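PDB 1QN2: cytochrome CH from Methylobacterium extorquens, which probably shuttles electrons through its covalently bound heme c, passing them from methanol oxidation towards the terminal oxidase. Local coordinates for residues A[67-72]-A[76-81]; A[18-23]-A[94-99]; A[81-86]-A[90-95]; A[63-66]-A[72-75]. All coordinates share one frame; numbering follows the deposited sequence.

How the interactions relate
Four contacts show how a small, mostly helical cytochrome c fold wraps its heme. Interactions 1 and 4 lie together on the methionine side and share Lys72: the first packs helix 69-72 against the ligand loop, the second packs helix 59-67 against the turn 72-75 that follows helix 69-72. Interactions 2 and 3 both use helix 86-98, interaction 2 at its C-terminal end and interaction 3 in its first half. All four mix buried and exposed residues. Metal ligation accompanies interaction 1 through Met78 and interaction 2 through His18. Across the segments, interaction 1 is apolar apart from one bridging water and interaction 2 rests on the Phe20 ring, whereas interactions 3 and 4 each pair one hydrogen bond with apolar packing.

Interaction 1: A[67-72]-A[76-81]; sequences ADPKKK and TKMVFP. With HEC (heme c), chain D.
Met78 and Phe80 each carry CG anti to the backbone N (chi1 174° and -177°), and both reach Pro69 from there. The Met78 chain then bends at chi3, 141°, bringing its methyl CE to 3.9 Å from Pro69 CG. Phe80 offers the same carbon its ring edge, with CD2 4.4 Å from Pro69 CG, while one ring face lies over the heme meso carbon CHC. Closer still is a backbone group: Phe80 O sits 3.1 Å from Pro69 CG. That carbonyl also takes a hydrogen bond from a water, 2.8 Å from Phe80 O, which accepts from Lys70 N. At the start of helix 69-72, Thr76 puts CG2 against the backbone of Pro69 and Lys70. Its OG1 receives Met78 N at 3.0 Å, an ST turn, and donates to propionate O1D of the heme at 2.6 Å; Lys77 N donates to that same oxygen. Met78 SD coordinates the heme iron at 2.4 Å, with His18 as the other protein ligand, as in class I cytochromes c. The thioether has its methyl backed by apolar proline and its backbone tied to a propionate-bound threonine, consistent with an axial ligand held on both sides.

Interaction 2: A[18-23]-A[94-99]; sequences HNFEKN and AYLKTK. With HEC (heme c), chain D.
Tyr95 O is gripped twice by Thr98, while the tyrosine ring reaches out to Phe20. The hydroxyl OG1 of Thr98 donates to Tyr95 O at 2.6 Å, lying in the carbonyl plane, and Thr98 N adds a weak bond to the same oxygen. Further out, the Phe20 and Tyr95 rings stand almost perpendicular, planes at 88°, with Phe20 CZ 3.8 Å from Tyr95 CE2 and Phe20 CE1 3.5 Å from Tyr95 OH. Leu96 completes this side: its CD2 comes to the edge of the phenylalanine ring, 4.0 Å from Phe20 CE2. Over one face of Phe20 lies the aliphatic chain of Lys99, bent at chi2, but it is modelled too close to the ring, so the off-centre cation-pi geometry of its NZ is doubtful too. Phe20 follows closely on the CXXCH heme-attachment motif, whose histidine, His18, binds the heme iron through NE2 and is hydrogen-bonded through ND1 to Pro27 O. Phe11 joins the same cluster, edge-to-face with Tyr95 and meeting Phe20 with the ring planes inclined by about 30°, so the contact draws the heme-binding loop to helix 86-98, the C-terminal helix of the cytochrome c fold. Within that loop, Asn19 OD1 accepts Lys22 N at 2.6 Å through a lone pair in the carbonyl plane, forming an Asx motif.

Interaction 3: A[81-86]-A[90-95]; sequences PGISDP and DDIIAY
The N-terminal turn of helix 86-98, the C-terminal helix of the cytochrome c fold, starts at Pro86, and the one hydrogen bond across the contact joins Asp90 to that residue. Asp90 N donates to Pro86 O at 3.0 Å, with an N-H...O angle of 157°, the i+4 to i bond of an alpha helix. Proline suits this place, since a first-turn residue has no earlier helical carbonyl to which it must give an N-H. Asp85 stands just before it as the N-cap: OD1 accepts from Lys88 N, with a weaker bond from Lys87 N, so the side chain covers amide groups at the start of the helix. Its carboxylate would probably interact favourably with the helix dipole. Asp90, one turn further on, forms a long, weak ion pair through OD1 with Lys63 NZ. Deeper in, the contact turns apolar. Ile83 and Ile92 reach towards each other tip to tip, their CD1 methyls meeting at 4.1 Å; Ile92 gets there with CG1 anti to its carbonyl carbon (chi1 -69°). Ile92 also touches the heme, Leu66 of helix 59-67 and Ala10 of helix 4-10, while the backbone of Ile83 bonds to Leu66, so the incoming loop is held between helices 59-67 and 86-98.

Interaction 4: A[63-66]-A[72-75]; sequences KQWL and KVPG. With HEC (heme c), chain D.
Lys72 crosses Trp65 at about a right angle before reaching Gln64. Its CB lies at the edge of the indole, 4.1 Å from Trp65 CE3. CG, anti to the lysine's backbone N (chi1 179°), comes to 4.0 Å from Trp65 CA. The bend at chi2, 56°, then swings the chain off the tryptophan, so that CD packs on Gln64 CB at 4.0 Å and CE passes beside Gln64 OE1. At the tip, NZ donates to Gln64 OE1 at 2.7 Å, the ammonium standing 29° out of the amide's carbonyl plane. A salt bridge to Asp61 OD1 gives the ammonium a second partner one helical turn back, and that carboxylate would be expected to favour its charged form. Val73, the next residue, covers a different part of the indole: its CB sits 3.7 Å from Trp65 CZ3. An edge of the indole faces the heme, Trp65 NE1 lying 3.3 Å from C3A of the porphyrin, so the ring lies between the cofactor and Val73. Trp57 meets the same indole at an inclined angle, and Thr76 and Met78 of the ligand loop touch it too. Among the neighbouring helices, Val73 rests on Ala49 and Leu50 of helix 48-53, while Lys63, on helix 59-67, touches Val89 of helix 86-98.

Interaction 1: A[67-72]-A[76-81]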
# COMPACT_ATOMS: atom_id res chain seq x y z
N ALA A 67 1.31 -5.80 6.57
CA ALA A 67 1.94 -6.86 7.37
C ALA A 67 2.05 -8.16 6.58
O ALA A 67 3.00 -8.93 6.74
CB ALA A 67 1.13 -7.09 8.64
N ASP A 68 1.07 -8.42 5.72
CA ASP A 68 1.07 -9.65 4.90
C ASP A 68 0.01 -9.49 3.79
O ASP A 68 -1.15 -9.81 4.02
CB ASP A 68 0.62 -10.81 5.82
CG ASP A 68 0.96 -12.17 5.24
OD1 ASP A 68 1.09 -12.27 4.01
OD2 ASP A 68 1.10 -13.14 6.02
N PRO A 69 0.45 -8.99 2.64
CA PRO A 69 -0.41 -8.75 1.49
C PRO A 69 -1.22 -9.95 1.04
O PRO A 69 -2.45 -9.84 0.91
CB PRO A 69 0.55 -8.30 0.40
CG PRO A 69 1.86 -8.05 1.03
CD PRO A 69 1.83 -8.53 2.44
N LYS A 70 -0.61 -11.10 0.78
CA LYS A 70 -1.33 -12.27 0.32
C LYS A 70 -2.30 -12.83 1.32
O LYS A 70 -3.28 -13.49 0.93
CB LYS A 70 -0.39 -13.33 -0.23
CG LYS A 70 0.44 -14.02 0.86
CD LYS A 70 1.53 -14.87 0.22
CE LYS A 70 2.31 -15.65 1.27
NZ LYS A 70 3.61 -16.14 0.75
N LYS A 71 -2.11 -12.60 2.62
CA LYS A 71 -3.10 -13.15 3.56
C LYS A 71 -4.32 -12.24 3.61
O LYS A 71 -5.43 -12.67 3.87
CB LYS A 71 -2.47 -13.28 4.95
CG LYS A 71 -3.47 -13.48 6.07
CD LYS A 71 -2.85 -13.10 7.41
CE LYS A 71 -3.84 -13.28 8.55
NZ LYS A 71 -3.23 -13.97 9.71
N LYS A 72 -4.09 -10.95 3.37
CA LYS A 72 -5.19 -9.97 3.39
C LYS A 72 -6.01 -10.08 2.11
O LYS A 72 -7.24 -9.98 2.10
CB LYS A 72 -4.57 -8.56 3.45
CG LYS A 72 -5.61 -7.44 3.46
CD LYS A 72 -6.57 -7.65 4.62
CE LYS A 72 -7.46 -6.42 4.78
NZ LYS A 72 -8.38 -6.60 5.94
N THR A 76 -3.47 -11.51 -4.71
CA THR A 76 -2.98 -10.21 -5.21
C THR A 76 -1.70 -10.38 -6.01
O THR A 76 -0.93 -11.32 -5.80
CB THR A 76 -2.68 -9.27 -4.01
OG1 THR A 76 -2.04 -8.08 -4.51
CG2 THR A 76 -1.72 -9.96 -3.05
N LYS A 77 -1.44 -9.46 -6.95
CA LYS A 77 -0.19 -9.61 -7.70
C LYS A 77 0.94 -8.85 -7.03
O LYS A 77 2.05 -8.72 -7.55
CB LYS A 77 -0.33 -9.30 -9.15
CG LYS A 77 -0.80 -7.92 -9.53
CD LYS A 77 -0.84 -7.81 -11.06
CE LYS A 77 -1.63 -6.59 -11.51
NZ LYS A 77 -1.53 -6.42 -12.99
N MET A 78 0.67 -8.30 -5.84
CA MET A 78 1.76 -7.59 -5.15
C MET A 78 2.66 -8.63 -4.45
O MET A 78 2.29 -9.12 -3.38
CB MET A 78 1.18 -6.66 -4.07
CG MET A 78 2.32 -6.02 -3.25
SD MET A 78 1.72 -4.51 -2.40
CE MET A 78 2.63 -4.76 -0.87
N VAL A 79 3.78 -8.93 -5.08
CA VAL A 79 4.73 -9.90 -4.53
C VAL A 79 5.66 -9.19 -3.53
O VAL A 79 6.64 -8.57 -3.93
CB VAL A 79 5.59 -10.51 -5.65
CG1 VAL A 79 6.53 -11.57 -5.08
CG2 VAL A 79 4.69 -11.10 -6.73
N PHE A 80 5.30 -9.31 -2.27
CA PHE A 80 6.04 -8.69 -1.15
C PHE A 80 5.67 -9.44 0.14
O PHE A 80 4.49 -9.61 0.42
CB PHE A 80 5.63 -7.22 -1.03
CG PHE A 80 6.35 -6.43 0.02
CD1 PHE A 80 7.71 -6.19 -0.07
CD2 PHE A 80 5.65 -5.91 1.09
CE1 PHE A 80 8.34 -5.44 0.90
CE2 PHE A 80 6.27 -5.17 2.09
CZ PHE A 80 7.63 -4.92 1.96
N PRO A 81 6.68 -9.88 0.89
CA PRO A 81 6.49 -10.62 2.13
C PRO A 81 5.71 -9.91 3.20
O PRO A 81 5.05 -10.55 4.02
CB PRO A 81 7.91 -10.95 2.59
CG PRO A 81 8.82 -10.18 1.73
CD PRO A 81 8.09 -9.87 0.45
FE HEC D . 2.62 -2.54 -3.45
CHA HEC D . -0.58 -2.60 -4.69
CHB HEC D . 1.61 -0.38 -0.97
CHC HEC D . 5.63 -3.01 -1.82
CHD HEC D . 3.78 -4.18 -6.15
NA HEC D . 0.83 -1.62 -2.93
C1A HEC D . -0.38 -1.81 -3.56
C2A HEC D . -1.31 -1.10 -2.86
C3A HEC D . -0.70 -0.47 -1.82
C4A HEC D . 0.64 -0.80 -1.86
CMA HEC D . -1.50 0.41 -0.86
CAA HEC D . -2.78 -0.99 -3.17
CBA HEC D . -3.01 0.23 -4.06
CGA HEC D . -4.41 0.35 -4.64
O1A HEC D . -5.39 -0.27 -4.15
O2A HEC D . -4.66 1.38 -5.33
NB HEC D . 3.50 -1.78 -1.72
C1B HEC D . 2.90 -0.88 -0.89
C2B HEC D . 3.87 -0.45 -0.01
C3B HEC D . 4.97 -1.25 -0.16
C4B HEC D . 4.77 -2.04 -1.29
CMB HEC D . 3.78 0.55 1.13
CAB HEC D . 6.08 -1.24 0.69
CBB HEC D . 5.98 -1.72 2.01
NC HEC D . 4.40 -3.48 -3.90
C1C HEC D . 5.53 -3.49 -3.12
C2C HEC D . 6.52 -4.07 -3.89
C3C HEC D . 6.01 -4.38 -5.12
C4C HEC D . 4.68 -4.03 -5.11
CMC HEC D . 7.99 -4.35 -3.65
CAC HEC D . 6.73 -4.95 -6.18
CBC HEC D . 7.49 -6.12 -6.05
ND HEC D . 1.73 -3.26 -5.17
C1D HEC D . 2.42 -3.95 -6.10
C2D HEC D . 1.49 -4.39 -7.02
C3D HEC D . 0.27 -3.93 -6.63
C4D HEC D . 0.39 -3.24 -5.45
CMD HEC D . 1.61 -5.21 -8.30
CAD HEC D . -1.05 -4.21 -7.31
CBD HEC D . -1.57 -5.42 -6.50
CGD HEC D . -2.75 -6.12 -7.17
O1D HEC D . -3.14 -7.19 -6.64
O2D HEC D . -3.37 -5.63 -8.14
O HOH W 1 2.53 -11.53 1.07

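Interaction 2: A[18-23]-A[94-99]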
# COMPACT_ATOMS: atom_id res chain seq x y z
N HIS A 18 6.80 1.16 -6.56
CA HIS A 18 5.84 2.26 -6.40
C HIS A 18 6.55 3.62 -6.33
O HIS A 18 7.67 3.72 -5.87
CB HIS A 18 5.10 2.07 -5.05
CG HIS A 18 4.13 0.94 -5.01
ND1 HIS A 18 2.97 0.92 -5.75
CD2 HIS A 18 4.14 -0.22 -4.30
CE1 HIS A 18 2.31 -0.19 -5.51
NE2 HIS A 18 3.00 -0.90 -4.64
N ASN A 19 5.81 4.63 -6.77
CA ASN A 19 6.14 6.03 -6.81
C ASN A 19 4.89 6.88 -6.65
O ASN A 19 3.79 6.31 -6.63
CB ASN A 19 7.02 6.46 -7.94
CG ASN A 19 6.31 6.77 -9.23
OD1 ASN A 19 5.49 7.68 -9.32
ND2 ASN A 19 6.64 6.00 -10.26
N PHE A 20 4.99 8.21 -6.53
CA PHE A 20 3.74 8.95 -6.36
C PHE A 20 3.36 9.76 -7.57
O PHE A 20 2.48 10.62 -7.49
CB PHE A 20 3.80 9.81 -5.11
CG PHE A 20 4.07 9.01 -3.86
CD1 PHE A 20 5.37 8.77 -3.46
CD2 PHE A 20 3.01 8.53 -3.10
CE1 PHE A 20 5.62 8.08 -2.29
CE2 PHE A 20 3.26 7.80 -1.95
CZ PHE A 20 4.57 7.58 -1.55
N GLU A 21 4.00 9.50 -8.71
CA GLU A 21 3.70 10.24 -9.92
C GLU A 21 3.30 9.37 -11.08
O GLU A 21 2.56 9.81 -11.96
CB GLU A 21 4.89 11.13 -10.29
N LYS A 22 3.75 8.11 -11.14
CA LYS A 22 3.32 7.32 -12.31
C LYS A 22 3.25 5.83 -11.97
O LYS A 22 3.83 5.37 -10.99
CB LYS A 22 4.38 7.51 -13.42
CG LYS A 22 5.77 7.08 -12.96
CD LYS A 22 6.86 7.90 -13.62
CE LYS A 22 7.31 7.27 -14.93
NZ LYS A 22 8.64 7.78 -15.37
N ASN A 23 2.54 5.10 -12.82
CA ASN A 23 2.39 3.65 -12.68
C ASN A 23 3.63 2.95 -13.24
O ASN A 23 4.18 3.39 -14.26
CB ASN A 23 1.17 3.18 -13.50
CG ASN A 23 -0.16 3.55 -12.88
OD1 ASN A 23 -0.29 3.66 -11.66
ND2 ASN A 23 -1.17 3.74 -13.72
N ALA A 94 1.99 6.77 8.04
CA ALA A 94 2.04 8.25 8.28
C ALA A 94 2.66 8.91 7.05
O ALA A 94 2.30 10.00 6.60
CB ALA A 94 2.97 8.46 9.49
N TYR A 95 3.63 8.21 6.47
CA TYR A 95 4.30 8.74 5.28
C TYR A 95 3.36 8.84 4.10
O TYR A 95 3.34 9.85 3.40
CB TYR A 95 5.53 7.91 4.95
CG TYR A 95 6.18 8.27 3.64
CD1 TYR A 95 6.63 9.57 3.42
CD2 TYR A 95 6.32 7.34 2.61
CE1 TYR A 95 7.21 9.92 2.22
CE2 TYR A 95 6.93 7.68 1.41
CZ TYR A 95 7.36 8.98 1.23
OH TYR A 95 7.93 9.39 0.04
N LEU A 96 2.56 7.79 3.87
CA LEU A 96 1.61 7.75 2.77
C LEU A 96 0.59 8.87 2.85
O LEU A 96 0.17 9.42 1.84
CB LEU A 96 0.88 6.39 2.75
CG LEU A 96 1.70 5.15 2.43
CD1 LEU A 96 0.77 3.92 2.40
CD2 LEU A 96 2.39 5.30 1.09
N LYS A 97 0.19 9.21 4.07
CA LYS A 97 -0.78 10.28 4.25
C LYS A 97 -0.24 11.61 3.74
O LYS A 97 -1.00 12.46 3.27
CB LYS A 97 -1.19 10.40 5.72
CG LYS A 97 -2.08 9.27 6.22
CD LYS A 97 -2.60 9.57 7.61
CE LYS A 97 -3.39 8.46 8.25
NZ LYS A 97 -3.83 8.84 9.62
N THR A 98 1.08 11.79 3.81
CA THR A 98 1.67 13.03 3.34
C THR A 98 1.62 13.15 1.83
O THR A 98 1.77 14.26 1.31
CB THR A 98 3.11 13.22 3.82
OG1 THR A 98 4.00 12.39 3.07
CG2 THR A 98 3.26 12.97 5.30
N LYS A 99 1.43 12.04 1.14
CA LYS A 99 1.37 12.02 -0.31
C LYS A 99 -0.05 12.14 -0.82
O LYS A 99 -0.65 11.22 -1.37
CB LYS A 99 2.05 10.78 -0.87
CG LYS A 99 3.44 11.05 -1.43
CD LYS A 99 4.38 11.59 -0.35
CE LYS A 99 5.51 12.37 -1.03
NZ LYS A 99 5.04 12.86 -2.36
FE HEC D . 2.62 -2.54 -3.45
CHA HEC D . -0.58 -2.60 -4.69
CHB HEC D . 1.61 -0.38 -0.97
CHC HEC D . 5.63 -3.01 -1.82
CHD HEC D . 3.78 -4.18 -6.15
NA HEC D . 0.83 -1.62 -2.93
C1A HEC D . -0.38 -1.81 -3.56
C2A HEC D . -1.31 -1.10 -2.86
C3A HEC D . -0.70 -0.47 -1.82
C4A HEC D . 0.64 -0.80 -1.86
CMA HEC D . -1.50 0.41 -0.86
CAA HEC D . -2.78 -0.99 -3.17
CBA HEC D . -3.01 0.23 -4.06
CGA HEC D . -4.41 0.35 -4.64
O1A HEC D . -5.39 -0.27 -4.15
O2A HEC D . -4.66 1.38 -5.33
NB HEC D . 3.50 -1.78 -1.72
C1B HEC D . 2.90 -0.88 -0.89
C2B HEC D . 3.87 -0.45 -0.01
C3B HEC D . 4.97 -1.25 -0.16
C4B HEC D . 4.77 -2.04 -1.29
CMB HEC D . 3.78 0.55 1.13
CAB HEC D . 6.08 -1.24 0.69
CBB HEC D . 5.98 -1.72 2.01
NC HEC D . 4.40 -3.48 -3.90
C1C HEC D . 5.53 -3.49 -3.12
C2C HEC D . 6.52 -4.07 -3.89
C3C HEC D . 6.01 -4.38 -5.12
C4C HEC D . 4.68 -4.03 -5.11
CMC HEC D . 7.99 -4.35 -3.65
CAC HEC D . 6.73 -4.95 -6.18
CBC HEC D . 7.49 -6.12 -6.05
ND HEC D . 1.73 -3.26 -5.17
C1D HEC D . 2.42 -3.95 -6.10
C2D HEC D . 1.49 -4.39 -7.02
C3D HEC D . 0.27 -3.93 -6.63
C4D HEC D . 0.39 -3.24 -5.45
CMD HEC D . 1.61 -5.21 -8.30
CAD HEC D . -1.05 -4.21 -7.31
CBD HEC D . -1.57 -5.42 -6.50
CGD HEC D . -2.75 -6.12 -7.17
O1D HEC D . -3.14 -7.19 -6.64
O2D HEC D . -3.37 -5.63 -8.14

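Interaction 3: A[81-86]-A[90-95]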
# COMPACT_ATOMS: atom_id res chain seq x y z
N PRO A 81 6.68 -9.88 0.89
CA PRO A 81 6.49 -10.62 2.13
C PRO A 81 5.71 -9.91 3.20
O PRO A 81 5.05 -10.55 4.02
CB PRO A 81 7.91 -10.95 2.59
CG PRO A 81 8.82 -10.18 1.73
CD PRO A 81 8.09 -9.87 0.45
N GLY A 82 5.77 -8.58 3.23
CA GLY A 82 5.04 -7.87 4.26
C GLY A 82 6.01 -7.35 5.31
O GLY A 82 7.14 -7.84 5.40
N ILE A 83 5.58 -6.36 6.08
CA ILE A 83 6.42 -5.80 7.15
C ILE A 83 5.92 -6.36 8.49
O ILE A 83 4.77 -6.12 8.88
CB ILE A 83 6.28 -4.26 7.18
CG1 ILE A 83 6.53 -3.68 5.78
CG2 ILE A 83 7.21 -3.64 8.20
CD1 ILE A 83 7.95 -3.24 5.54
N SER A 84 6.78 -7.11 9.16
CA SER A 84 6.49 -7.74 10.42
C SER A 84 6.59 -6.84 11.62
O SER A 84 6.21 -7.25 12.73
CB SER A 84 7.31 -9.02 10.61
OG SER A 84 6.50 -10.15 10.31
N ASP A 85 7.11 -5.63 11.46
CA ASP A 85 7.22 -4.68 12.58
C ASP A 85 6.08 -3.67 12.51
O ASP A 85 6.06 -2.81 11.64
CB ASP A 85 8.57 -3.96 12.49
CG ASP A 85 8.81 -3.03 13.67
OD1 ASP A 85 7.83 -2.45 14.19
OD2 ASP A 85 9.98 -2.88 14.06
N PRO A 86 5.10 -3.81 13.41
CA PRO A 86 3.90 -2.98 13.46
C PRO A 86 4.19 -1.49 13.51
O PRO A 86 3.50 -0.71 12.86
CB PRO A 86 3.15 -3.45 14.69
CG PRO A 86 3.99 -4.44 15.37
CD PRO A 86 5.15 -4.80 14.50
N ASP A 90 3.08 1.46 10.84
CA ASP A 90 2.42 2.71 11.20
C ASP A 90 3.21 3.90 10.60
O ASP A 90 2.59 4.82 10.07
CB ASP A 90 2.40 2.88 12.72
CG ASP A 90 1.26 2.16 13.41
OD1 ASP A 90 0.20 1.94 12.80
OD2 ASP A 90 1.44 1.82 14.60
N ASP A 91 4.53 3.82 10.69
CA ASP A 91 5.39 4.89 10.15
C ASP A 91 5.15 5.04 8.66
O ASP A 91 5.00 6.14 8.12
CB ASP A 91 6.86 4.58 10.43
CG ASP A 91 7.18 4.74 11.92
OD1 ASP A 91 6.37 5.38 12.61
OD2 ASP A 91 8.23 4.24 12.36
N ILE A 92 5.11 3.90 7.97
CA ILE A 92 4.87 3.94 6.53
C ILE A 92 3.53 4.59 6.24
O ILE A 92 3.38 5.41 5.33
CB ILE A 92 4.92 2.52 5.93
CG1 ILE A 92 6.35 1.99 5.98
CG2 ILE A 92 4.37 2.51 4.52
CD1 ILE A 92 6.64 0.63 5.44
N ILE A 93 2.50 4.25 7.02
CA ILE A 93 1.19 4.85 6.79
C ILE A 93 1.22 6.34 7.04
O ILE A 93 0.57 7.15 6.37
CB ILE A 93 0.10 4.17 7.64
CG1 ILE A 93 -0.06 2.70 7.19
CG2 ILE A 93 -1.23 4.89 7.50
CD1 ILE A 93 -0.70 1.80 8.24
N ALA A 94 1.99 6.77 8.04
CA ALA A 94 2.04 8.25 8.28
C ALA A 94 2.66 8.91 7.05
O ALA A 94 2.30 10.00 6.60
CB ALA A 94 2.97 8.46 9.49
N TYR A 95 3.63 8.21 6.47
CA TYR A 95 4.30 8.74 5.28
C TYR A 95 3.36 8.84 4.10
O TYR A 95 3.34 9.85 3.40
CB TYR A 95 5.53 7.91 4.95
CG TYR A 95 6.18 8.27 3.64
CD1 TYR A 95 6.63 9.57 3.42
CD2 TYR A 95 6.32 7.34 2.61
CE1 TYR A 95 7.21 9.92 2.22
CE2 TYR A 95 6.93 7.68 1.41
CZ TYR A 95 7.36 8.98 1.23
OH TYR A 95 7.93 9.39 0.04

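Interaction 4: A[63-66]-A[72-75]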
# COMPACT_ATOMS: atom_id res chain seq x y z
N LYS A 63 -2.95 -1.47 7.52
CA LYS A 63 -2.08 -2.13 8.51
C LYS A 63 -2.00 -3.63 8.20
O LYS A 63 -0.91 -4.20 8.14
CB LYS A 63 -2.69 -1.95 9.91
CG LYS A 63 -1.79 -1.28 10.92
CD LYS A 63 -2.63 -0.50 11.92
CE LYS A 63 -1.82 -0.03 13.12
NZ LYS A 63 -2.70 0.44 14.23
N GLN A 64 -3.16 -4.25 8.01
CA GLN A 64 -3.14 -5.69 7.71
C GLN A 64 -2.47 -5.98 6.39
O GLN A 64 -1.65 -6.89 6.28
CB GLN A 64 -4.56 -6.25 7.76
CG GLN A 64 -5.17 -5.98 9.15
CD GLN A 64 -6.60 -6.48 9.26
OE1 GLN A 64 -7.19 -6.96 8.30
NE2 GLN A 64 -7.16 -6.37 10.46
N TRP A 65 -2.79 -5.19 5.37
CA TRP A 65 -2.24 -5.32 4.03
C TRP A 65 -0.73 -5.25 4.01
O TRP A 65 -0.06 -6.05 3.35
CB TRP A 65 -2.84 -4.25 3.12
CG TRP A 65 -2.24 -4.07 1.77
CD1 TRP A 65 -1.52 -2.99 1.31
CD2 TRP A 65 -2.36 -4.97 0.66
NE1 TRP A 65 -1.19 -3.18 -0.01
CE2 TRP A 65 -1.69 -4.39 -0.43
CE3 TRP A 65 -2.99 -6.21 0.50
CZ2 TRP A 65 -1.61 -5.02 -1.67
CZ3 TRP A 65 -2.92 -6.83 -0.74
CH2 TRP A 65 -2.23 -6.23 -1.80
N LEU A 66 -0.14 -4.29 4.71
CA LEU A 66 1.32 -4.20 4.70
C LEU A 66 1.97 -5.30 5.52
O LEU A 66 3.09 -5.72 5.22
CB LEU A 66 1.79 -2.82 5.16
CG LEU A 66 1.33 -1.63 4.29
CD1 LEU A 66 2.07 -0.34 4.68
CD2 LEU A 66 1.58 -1.90 2.81
N LYS A 72 -4.09 -10.95 3.37
CA LYS A 72 -5.19 -9.97 3.39
C LYS A 72 -6.01 -10.08 2.11
O LYS A 72 -7.24 -9.98 2.10
CB LYS A 72 -4.57 -8.56 3.45
CG LYS A 72 -5.61 -7.44 3.46
CD LYS A 72 -6.57 -7.65 4.62
CE LYS A 72 -7.46 -6.42 4.78
NZ LYS A 72 -8.38 -6.60 5.94
N VAL A 73 -5.30 -10.29 1.01
CA VAL A 73 -5.98 -10.41 -0.28
C VAL A 73 -5.39 -11.57 -1.07
O VAL A 73 -4.55 -11.40 -1.96
CB VAL A 73 -5.85 -9.11 -1.10
CG1 VAL A 73 -6.55 -9.33 -2.46
CG2 VAL A 73 -6.58 -7.96 -0.38
N PRO A 74 -5.84 -12.79 -0.73
CA PRO A 74 -5.30 -13.94 -1.47
C PRO A 74 -5.46 -13.72 -2.97
O PRO A 74 -6.53 -13.37 -3.46
CB PRO A 74 -6.18 -15.10 -1.00
CG PRO A 74 -6.59 -14.67 0.39
CD PRO A 74 -6.86 -13.16 0.25
N GLY A 75 -4.36 -13.94 -3.69
CA GLY A 75 -4.36 -13.76 -5.12
C GLY A 75 -3.88 -12.41 -5.60
O GLY A 75 -3.86 -12.17 -6.81
FE HEC D . 2.62 -2.54 -3.45
CHA HEC D . -0.58 -2.60 -4.69
CHB HEC D . 1.61 -0.38 -0.97
CHC HEC D . 5.63 -3.01 -1.82
CHD HEC D . 3.78 -4.18 -6.15
NA HEC D . 0.83 -1.62 -2.93
C1A HEC D . -0.38 -1.81 -3.56
C2A HEC D . -1.31 -1.10 -2.86
C3A HEC D . -0.70 -0.47 -1.82
C4A HEC D . 0.64 -0.80 -1.86
CMA HEC D . -1.50 0.41 -0.86
CAA HEC D . -2.78 -0.99 -3.17
CBA HEC D . -3.01 0.23 -4.06
CGA HEC D . -4.41 0.35 -4.64
O1A HEC D . -5.39 -0.27 -4.15
O2A HEC D . -4.66 1.38 -5.33
NB HEC D . 3.50 -1.78 -1.72
C1B HEC D . 2.90 -0.88 -0.89
C2B HEC D . 3.87 -0.45 -0.01
C3B HEC D . 4.97 -1.25 -0.16
C4B HEC D . 4.77 -2.04 -1.29
CMB HEC D . 3.78 0.55 1.13
CAB HEC D . 6.08 -1.24 0.69
CBB HEC D . 5.98 -1.72 2.01
NC HEC D . 4.40 -3.48 -3.90
C1C HEC D . 5.53 -3.49 -3.12
C2C HEC D . 6.52 -4.07 -3.89
C3C HEC D . 6.01 -4.38 -5.12
C4C HEC D . 4.68 -4.03 -5.11
CMC HEC D . 7.99 -4.35 -3.65
CAC HEC D . 6.73 -4.95 -6.18
CBC HEC D . 7.49 -6.12 -6.05
ND HEC D . 1.73 -3.26 -5.17
C1D HEC D . 2.42 -3.95 -6.10
C2D HEC D . 1.49 -4.39 -7.02
C3D HEC D . 0.27 -3.93 -6.63
C4D HEC D . 0.39 -3.24 -5.45
CMD HEC D . 1.61 -5.21 -8.30
CAD HEC D . -1.05 -4.21 -7.31
CBD HEC D . -1.57 -5.42 -6.50
CGD HEC D . -2.75 -6.12 -7.17
O1D HEC D . -3.14 -7.19 -6.64
O2D HEC D . -3.37 -5.63 -8.14